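Local structure of putative lipoprotein (Clostridium difficile, 4EXR) at residues A[123-134]-A[147-158]. The protein is of unknown function, a putative lipoprotein built of two PepSY (YPEB) domains, and binds a sodium ion. Numbering follows the deposited sequence.
Sequences ALKEQNGIVKEW and IRIDKDKNEYDI
Gln127 lays its amide flat over the ring of Tyr156, a clear example of a polar side chain serving an apolar surface while keeping its hydrogen bond. Its CB meets Ile158 CD1 at 3.8 Å. CG, set anti to the backbone N (chi1 175°), rides over the ring face in a CH-pi contact, 4.2 Å from the centroid. The bend at chi2 folds the amide back over the ring, and chi3 (61°) turns its plane to within 2° of the ring plane, with OE1 above the ring centre and NE2 above the CE1 edge, 3.9 Å from CE1. NE2 also donates to Asn128 O at 3.0 Å, on a lone pair, fixing the amide's rotation.

Ile149 pushes CD1 against Gln127 O and CG2 to 3.7 Å from Gly129 CA. Deeper in, Ala123 CB sits over the CB atoms of both Ile147 and Ile158, while Val131 and Trp134 pack on Ile147; Met120 of helix 116-126 closes over this layer. Strands 130-139 and 142-151 form an antiparallel hairpin, bonded both ways between Ile130 and Asp150; beyond it Lys132 N gives to Arg148 O and Arg148 N to Glu133 O, two residues facing one, as in a classic beta bulge. Lys132 bends at chi2 across the carboxylate of Asp150, but its NZ pairs with Glu23.

Aliphatic groups thus hold the helix, and the stacked amide the link that follows it, against the sheet of this PepSY domain. The face turned to the helix is mainly apolar, whereas Lys132, Asp150 and Arg148, salt-bridged to Asp157, bring charge to the other, which also bears Ile130.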
ATOM      1  N   ALA A 123      27.676 -16.659  -3.291  1.00 33.46           N
ATOM      2  CA  ALA A 123      27.812 -15.402  -4.028  1.00 37.49           C
ATOM      3  C   ALA A 123      29.096 -14.661  -3.655  1.00 32.99           C
ATOM      4  O   ALA A 123      29.755 -14.057  -4.506  1.00 40.31           O
ATOM      5  CB  ALA A 123      26.595 -14.511  -3.786  1.00 33.97           C
ATOM      6  N   LEU A 124      29.444 -14.705  -2.377  1.00 33.63           N
ATOM      7  CA  LEU A 124      30.634 -14.005  -1.900  1.00 38.04           C
ATOM      8  C   LEU A 124      31.938 -14.624  -2.408  1.00 44.24           C
ATOM      9  O   LEU A 124      32.953 -13.937  -2.505  1.00 44.96           O
ATOM     10  CB  LEU A 124      30.633 -13.929  -0.381  1.00 38.96           C
ATOM     11  CG  LEU A 124      29.767 -12.806   0.175  1.00 41.45           C
ATOM     12  CD1 LEU A 124      29.590 -12.979   1.669  1.00 43.93           C
ATOM     13  CD2 LEU A 124      30.380 -11.448  -0.146  1.00 44.26           C
ATOM     14  N   LYS A 125      31.904 -15.917  -2.728  1.00 42.57           N
ATOM     15  CA  LYS A 125      33.064 -16.594  -3.297  1.00 47.29           C
ATOM     16  C   LYS A 125      33.204 -16.269  -4.775  1.00 52.14           C
ATOM     17  O   LYS A 125      34.269 -16.450  -5.364  1.00 56.58           O
ATOM     18  CB  LYS A 125      32.963 -18.110  -3.102  1.00 53.42           C
ATOM     19  CG  LYS A 125      32.910 -18.543  -1.648  1.00 52.34           C
ATOM     20  CD  LYS A 125      33.810 -19.737  -1.393  1.00 60.37           C
ATOM     21  CE  LYS A 125      33.375 -20.956  -2.172  1.00 62.34           C
ATOM     22  NZ  LYS A 125      34.355 -22.066  -1.990  1.00 72.33           N
ATOM     23  N   GLU A 126      32.119 -15.800  -5.378  1.00 53.52           N
ATOM     24  CA  GLU A 126      32.135 -15.392  -6.778  1.00 53.74           C
ATOM     25  C   GLU A 126      32.558 -13.929  -6.892  1.00 55.47           C
ATOM     26  O   GLU A 126      33.163 -13.511  -7.885  1.00 55.18           O
ATOM     27  CB  GLU A 126      30.751 -15.581  -7.405  1.00 48.21           C
ATOM     28  CG  GLU A 126      30.710 -15.318  -8.895  1.00 58.89           C
ATOM     29  CD  GLU A 126      31.496 -16.352  -9.688  1.00 77.91           C
ATOM     30  OE1 GLU A 126      31.656 -17.493  -9.191  1.00 78.32           O
ATOM     31  OE2 GLU A 126      31.953 -16.023 -10.807  1.00 83.46           O
ATOM     32  N   GLN A 127      32.235 -13.160  -5.860  1.00 46.18           N
ATOM     33  CA  GLN A 127      32.432 -11.720  -5.879  1.00 43.30           C
ATOM     34  C   GLN A 127      32.487 -11.216  -4.450  1.00 44.46           C
ATOM     35  O   GLN A 127      31.450 -11.110  -3.792  1.00 44.77           O
ATOM     36  CB  GLN A 127      31.271 -11.050  -6.618  1.00 45.88           C
ATOM     37  CG  GLN A 127      31.304  -9.529  -6.591  1.00 51.98           C
ATOM     38  CD  GLN A 127      32.587  -8.967  -7.179  1.00 62.96           C
ATOM     39  OE1 GLN A 127      32.897  -9.191  -8.351  1.00 62.36           O
ATOM     40  NE2 GLN A 127      33.349  -8.242  -6.360  1.00 60.01           N
ATOM     41  N   ASN A 128      33.690 -10.926  -3.950  1.00 42.52           N
ATOM     42  CA  ASN A 128      33.795 -10.438  -2.578  0.50 45.44           C
ATOM     43  C   ASN A 128      33.163  -9.058  -2.414  1.00 47.49           C
ATOM     44  O   ASN A 128      32.846  -8.376  -3.391  1.00 53.66           O
ATOM     45  CB  ASN A 128      35.243 -10.442  -2.069  0.50 46.48           C
ATOM     46  CG  ASN A 128      35.323 -10.455  -0.546  0.50 47.22           C
ATOM     47  OD1 ASN A 128      34.372 -10.848   0.134  0.50 45.14           O
ATOM     48  ND2 ASN A 128      36.453 -10.021  -0.005  0.50 57.15           N
ATOM     49  N   GLY A 129      32.947  -8.670  -1.165  1.00 48.58           N
ATOM     50  CA  GLY A 129      32.336  -7.394  -0.864  1.00 45.81           C
ATOM     51  C   GLY A 129      31.401  -7.542   0.307  1.00 44.97           C
ATOM     52  O   GLY A 129      31.557  -8.453   1.117  1.00 50.41           O
ATOM     53  N   ILE A 130      30.422  -6.645   0.382  1.00 38.63           N
ATOM     54  CA  ILE A 130      29.440  -6.626   1.454  1.00 38.78           C
ATOM     55  C   ILE A 130      28.039  -6.906   0.902  1.00 37.62           C
ATOM     56  O   ILE A 130      27.597  -6.242  -0.039  1.00 37.84           O
ATOM     57  CB  ILE A 130      29.412  -5.245   2.134  1.00 43.70           C
ATOM     58  CG1 ILE A 130      30.801  -4.877   2.674  1.00 55.64           C
ATOM     59  CG2 ILE A 130      28.369  -5.209   3.233  1.00 46.84           C
ATOM     60  CD1 ILE A 130      31.365  -5.875   3.659  1.00 59.20           C
ATOM     61  N   VAL A 131      27.346  -7.879   1.495  1.00 34.70           N
ATOM     62  CA  VAL A 131      25.984  -8.225   1.087  1.00 33.88           C
ATOM     63  C   VAL A 131      24.988  -7.237   1.683  1.00 37.86           C
ATOM     64  O   VAL A 131      24.889  -7.110   2.900  1.00 43.82           O
ATOM     65  CB  VAL A 131      25.599  -9.655   1.522  1.00 33.37           C
ATOM     66  CG1 VAL A 131      24.149  -9.962   1.135  1.00 30.77           C
ATOM     67  CG2 VAL A 131      26.543 -10.694   0.907  1.00 33.28           C
ATOM     68  N   LYS A 132      24.252  -6.543   0.820  1.00 31.97           N
ATOM     69  CA  LYS A 132      23.317  -5.510   1.248  1.00 33.41           C
ATOM     70  C   LYS A 132      21.869  -5.987   1.251  1.00 38.33           C
ATOM     71  O   LYS A 132      21.062  -5.511   2.041  1.00 37.36           O
ATOM     72  CB  LYS A 132      23.405  -4.298   0.317  1.00 34.01           C
ATOM     73  CG  LYS A 132      24.766  -3.625   0.284  1.00 46.28           C
ATOM     74  CD  LYS A 132      25.060  -2.901   1.585  1.00 56.67           C
ATOM     75  CE  LYS A 132      26.407  -2.195   1.520  1.00 70.06           C
ATOM     76  NZ  LYS A 132      26.640  -1.356   2.723  1.00 82.65           N
ATOM     77  N   GLU A 133      21.548  -6.901   0.338  1.00 35.01           N
ATOM     78  CA  GLU A 133      20.184  -7.386   0.181  0.50 32.01           C
ATOM     79  C   GLU A 133      20.205  -8.766  -0.447  1.00 32.47           C
ATOM     80  O   GLU A 133      21.162  -9.136  -1.128  1.00 32.72           O
ATOM     81  CB  GLU A 133      19.366  -6.430  -0.707  0.50 36.93           C
ATOM     82  CG  GLU A 133      17.879  -6.791  -0.819  0.50 45.24           C
ATOM     83  CD  GLU A 133      17.221  -6.265  -2.082  0.50 47.51           C
ATOM     84  OE1 GLU A 133      17.522  -5.119  -2.471  0.50 55.05           O
ATOM     85  OE2 GLU A 133      16.407  -7.001  -2.687  0.50 34.64           O
ATOM     86  N   TRP A 134      19.149  -9.540  -0.198  1.00 31.46           N
ATOM     87  CA  TRP A 134      18.940 -10.753  -0.969  1.00 27.75           C
ATOM     88  C   TRP A 134      17.465 -10.859  -1.306  1.00 27.93           C
ATOM     89  O   TRP A 134      16.613 -10.315  -0.603  1.00 25.61           O
ATOM     90  CB  TRP A 134      19.476 -12.023  -0.291  1.00 27.62           C
ATOM     91  CG  TRP A 134      18.814 -12.455   0.990  1.00 27.52           C
ATOM     92  CD1 TRP A 134      19.325 -12.329   2.265  1.00 32.17           C
ATOM     93  CD2 TRP A 134      17.546 -13.116   1.132  1.00 28.86           C
ATOM     94  NE1 TRP A 134      18.447 -12.866   3.172  1.00 32.69           N
ATOM     95  CE2 TRP A 134      17.352 -13.350   2.510  1.00 31.05           C
ATOM     96  CE3 TRP A 134      16.556 -13.530   0.227  1.00 25.84           C
ATOM     97  CZ2 TRP A 134      16.210 -13.967   3.001  1.00 26.65           C
ATOM     98  CZ3 TRP A 134      15.428 -14.151   0.723  1.00 28.55           C
ATOM     99  CH2 TRP A 134      15.261 -14.359   2.096  1.00 27.30           C
ATOM    100  N   ILE A 147      21.639 -12.117  -4.955  1.00 30.98           N
ATOM    101  CA  ILE A 147      22.389 -11.510  -3.856  1.00 30.48           C
ATOM    102  C   ILE A 147      23.010 -10.195  -4.309  1.00 32.23           C
ATOM    103  O   ILE A 147      23.741 -10.151  -5.300  1.00 31.00           O
ATOM    104  CB  ILE A 147      23.509 -12.456  -3.343  1.00 26.11           C
ATOM    105  CG1 ILE A 147      22.958 -13.873  -3.099  1.00 28.34           C
ATOM    106  CG2 ILE A 147      24.196 -11.864  -2.104  1.00 25.61           C
ATOM    107  CD1 ILE A 147      21.838 -13.947  -2.086  1.00 28.60           C
ATOM    108  N   ARG A 148      22.710  -9.120  -3.586  1.00 28.45           N
ATOM    109  CA  ARG A 148      23.273  -7.815  -3.902  1.00 31.02           C
ATOM    110  C   ARG A 148      24.540  -7.584  -3.064  1.00 33.53           C
ATOM    111  O   ARG A 148      24.493  -7.629  -1.838  1.00 34.09           O
ATOM    112  CB  ARG A 148      22.245  -6.710  -3.639  1.00 33.72           C
ATOM    113  CG  ARG A 148      22.840  -5.311  -3.565  1.00 47.38           C
ATOM    114  CD  ARG A 148      23.388  -4.872  -4.910  1.00 59.21           C
ATOM    115  NE  ARG A 148      22.334  -4.797  -5.919  1.00 74.02           N
ATOM    116  CZ  ARG A 148      21.893  -3.669  -6.468  1.00 76.14           C
ATOM    117  NH1 ARG A 148      22.424  -2.500  -6.120  1.00 71.23           N
ATOM    118  NH2 ARG A 148      20.927  -3.713  -7.378  1.00 72.88           N
ATOM    119  N   ILE A 149      25.666  -7.365  -3.739  1.00 31.06           N
ATOM    120  CA  ILE A 149      26.966  -7.220  -3.080  1.00 33.41           C
ATOM    121  C   ILE A 149      27.638  -5.938  -3.551  1.00 38.76           C
ATOM    122  O   ILE A 149      27.790  -5.727  -4.752  1.00 42.58           O
ATOM    123  CB  ILE A 149      27.900  -8.439  -3.375  1.00 37.08           C
ATOM    124  CG1 ILE A 149      27.326  -9.719  -2.764  1.00 34.09           C
ATOM    125  CG2 ILE A 149      29.338  -8.195  -2.855  1.00 36.36           C
ATOM    126  CD1 ILE A 149      27.982 -10.995  -3.249  1.00 35.61           C
ATOM    127  N   ASP A 150      28.027  -5.085  -2.603  1.00 37.25           N
ATOM    128  CA  ASP A 150      28.747  -3.848  -2.902  1.00 40.75           C
ATOM    129  C   ASP A 150      30.242  -4.035  -2.660  1.00 38.02           C
ATOM    130  O   ASP A 150      30.640  -4.581  -1.635  1.00 38.06           O
ATOM    131  CB  ASP A 150      28.253  -2.687  -2.027  1.00 43.22           C
ATOM    132  CG  ASP A 150      26.823  -2.280  -2.334  1.00 58.55           C
ATOM    133  OD1 ASP A 150      26.232  -2.831  -3.288  1.00 52.00           O
ATOM    134  OD2 ASP A 150      26.296  -1.395  -1.624  1.00 64.15           O
ATOM    135  N   LYS A 151      31.058  -3.567  -3.601  1.00 41.70           N
ATOM    136  CA  LYS A 151      32.517  -3.630  -3.487  1.00 46.83           C
ATOM    137  C   LYS A 151      33.114  -2.390  -4.162  1.00 52.08           C
ATOM    138  O   LYS A 151      32.951  -2.195  -5.371  1.00 55.55           O
ATOM    139  CB  LYS A 151      33.049  -4.918  -4.142  1.00 47.21           C
ATOM    140  CG  LYS A 151      34.577  -5.009  -4.284  1.00 58.03           C
ATOM    141  CD  LYS A 151      35.250  -5.424  -2.982  1.00 59.02           C
ATOM    142  CE  LYS A 151      36.727  -5.766  -3.184  1.00 67.28           C
ATOM    143  NZ  LYS A 151      36.961  -6.844  -4.193  1.00 73.56           N
ATOM    144  N   ASP A 152      33.793  -1.558  -3.374  1.00 54.15           N
ATOM    145  CA  ASP A 152      34.345  -0.285  -3.847  1.00 60.11           C
ATOM    146  C   ASP A 152      33.212   0.595  -4.379  1.00 59.44           C
ATOM    147  O   ASP A 152      32.221   0.830  -3.682  1.00 63.91           O
ATOM    148  CB  ASP A 152      35.436  -0.509  -4.908  1.00 63.11           C
ATOM    149  CG  ASP A 152      36.310   0.727  -5.138  1.00 73.54           C
ATOM    150  OD1 ASP A 152      36.319   1.639  -4.274  1.00 63.00           O
ATOM    151  OD2 ASP A 152      36.993   0.777  -6.187  1.00 72.72           O
ATOM    152  N   LYS A 153      33.341   1.057  -5.616  1.00 56.37           N
ATOM    153  CA  LYS A 153      32.331   1.941  -6.189  1.00 72.79           C
ATOM    154  C   LYS A 153      31.124   1.181  -6.751  1.00 71.90           C
ATOM    155  O   LYS A 153      30.058   1.764  -6.953  1.00 76.19           O
ATOM    156  CB  LYS A 153      32.957   2.823  -7.276  1.00 80.08           C
ATOM    157  N   ASN A 154      31.286  -0.121  -6.972  1.00 62.90           N
ATOM    158  CA  ASN A 154      30.335  -0.892  -7.773  1.00 62.32           C
ATOM    159  C   ASN A 154      29.365  -1.797  -7.009  1.00 58.36           C
ATOM    160  O   ASN A 154      29.691  -2.324  -5.941  1.00 46.13           O
ATOM    161  CB  ASN A 154      31.096  -1.717  -8.813  1.00 75.24           C
ATOM    162  CG  ASN A 154      31.985  -0.862  -9.693  1.00 87.77           C
ATOM    163  OD1 ASN A 154      31.524   0.090 -10.324  1.00 88.55           O
ATOM    164  ND2 ASN A 154      33.273  -1.189  -9.728  1.00 91.87           N
ATOM    165  N   GLU A 155      28.175  -1.974  -7.585  1.00 53.89           N
ATOM    166  CA  GLU A 155      27.158  -2.876  -7.054  1.00 48.19           C
ATOM    167  C   GLU A 155      26.997  -4.078  -7.983  1.00 48.90           C
ATOM    168  O   GLU A 155      26.950  -3.924  -9.203  1.00 48.43           O
ATOM    169  CB  GLU A 155      25.820  -2.149  -6.910  1.00 45.28           C
ATOM    170  N   TYR A 156      26.920  -5.270  -7.400  1.00 40.40           N
ATOM    171  CA  TYR A 156      26.837  -6.504  -8.171  1.00 37.74           C
ATOM    172  C   TYR A 156      25.621  -7.298  -7.738  1.00 37.07           C
ATOM    173  O   TYR A 156      25.336  -7.409  -6.542  1.00 36.60           O
ATOM    174  CB  TYR A 156      28.095  -7.363  -7.968  1.00 41.60           C
ATOM    175  CG  TYR A 156      29.375  -6.722  -8.457  1.00 48.94           C
ATOM    176  CD1 TYR A 156      30.138  -5.924  -7.616  1.00 44.94           C
ATOM    177  CD2 TYR A 156      29.822  -6.918  -9.760  1.00 54.91           C
ATOM    178  CE1 TYR A 156      31.307  -5.332  -8.058  1.00 55.86           C
ATOM    179  CE2 TYR A 156      30.994  -6.328 -10.212  1.00 59.46           C
ATOM    180  CZ  TYR A 156      31.732  -5.535  -9.354  1.00 59.15           C
ATOM    181  OH  TYR A 156      32.896  -4.941  -9.790  1.00 62.03           O
ATOM    182  N   ASP A 157      24.895  -7.833  -8.714  1.00 35.66           N
ATOM    183  CA  ASP A 157      23.837  -8.792  -8.442  1.00 32.48           C
ATOM    184  C   ASP A 157      24.322 -10.170  -8.876  1.00 35.17           C
ATOM    185  O   ASP A 157      24.714 -10.371 -10.031  1.00 37.66           O
ATOM    186  CB  ASP A 157      22.550  -8.414  -9.179  1.00 43.00           C
ATOM    187  CG  ASP A 157      21.839  -7.220  -8.549  1.00 54.59           C
ATOM    188  OD1 ASP A 157      21.909  -7.059  -7.312  1.00 48.17           O
ATOM    189  OD2 ASP A 157      21.200  -6.447  -9.293  1.00 65.38           O
ATOM    190  N   ILE A 158      24.331 -11.104  -7.934  1.00 30.61           N
ATOM    191  CA  ILE A 158      24.750 -12.465  -8.210  1.00 31.62           C
ATOM    192  C   ILE A 158      23.519 -13.351  -8.097  1.00 28.67           C
ATOM    193  O   ILE A 158      22.857 -13.359  -7.058  1.00 30.93           O
ATOM    194  CB  ILE A 158      25.775 -12.968  -7.165  1.00 35.94           C
ATOM    195  CG1 ILE A 158      26.874 -11.929  -6.907  1.00 44.38           C
ATOM    196  CG2 ILE A 158      26.350 -14.330  -7.589  1.00 34.56           C
ATOM    197  CD1 ILE A 158      27.800 -11.705  -8.070  1.00 47.74           C
TER
HETATM  198  O   HOH W   1      38.275  -8.740  -1.769  1.00 51.88           O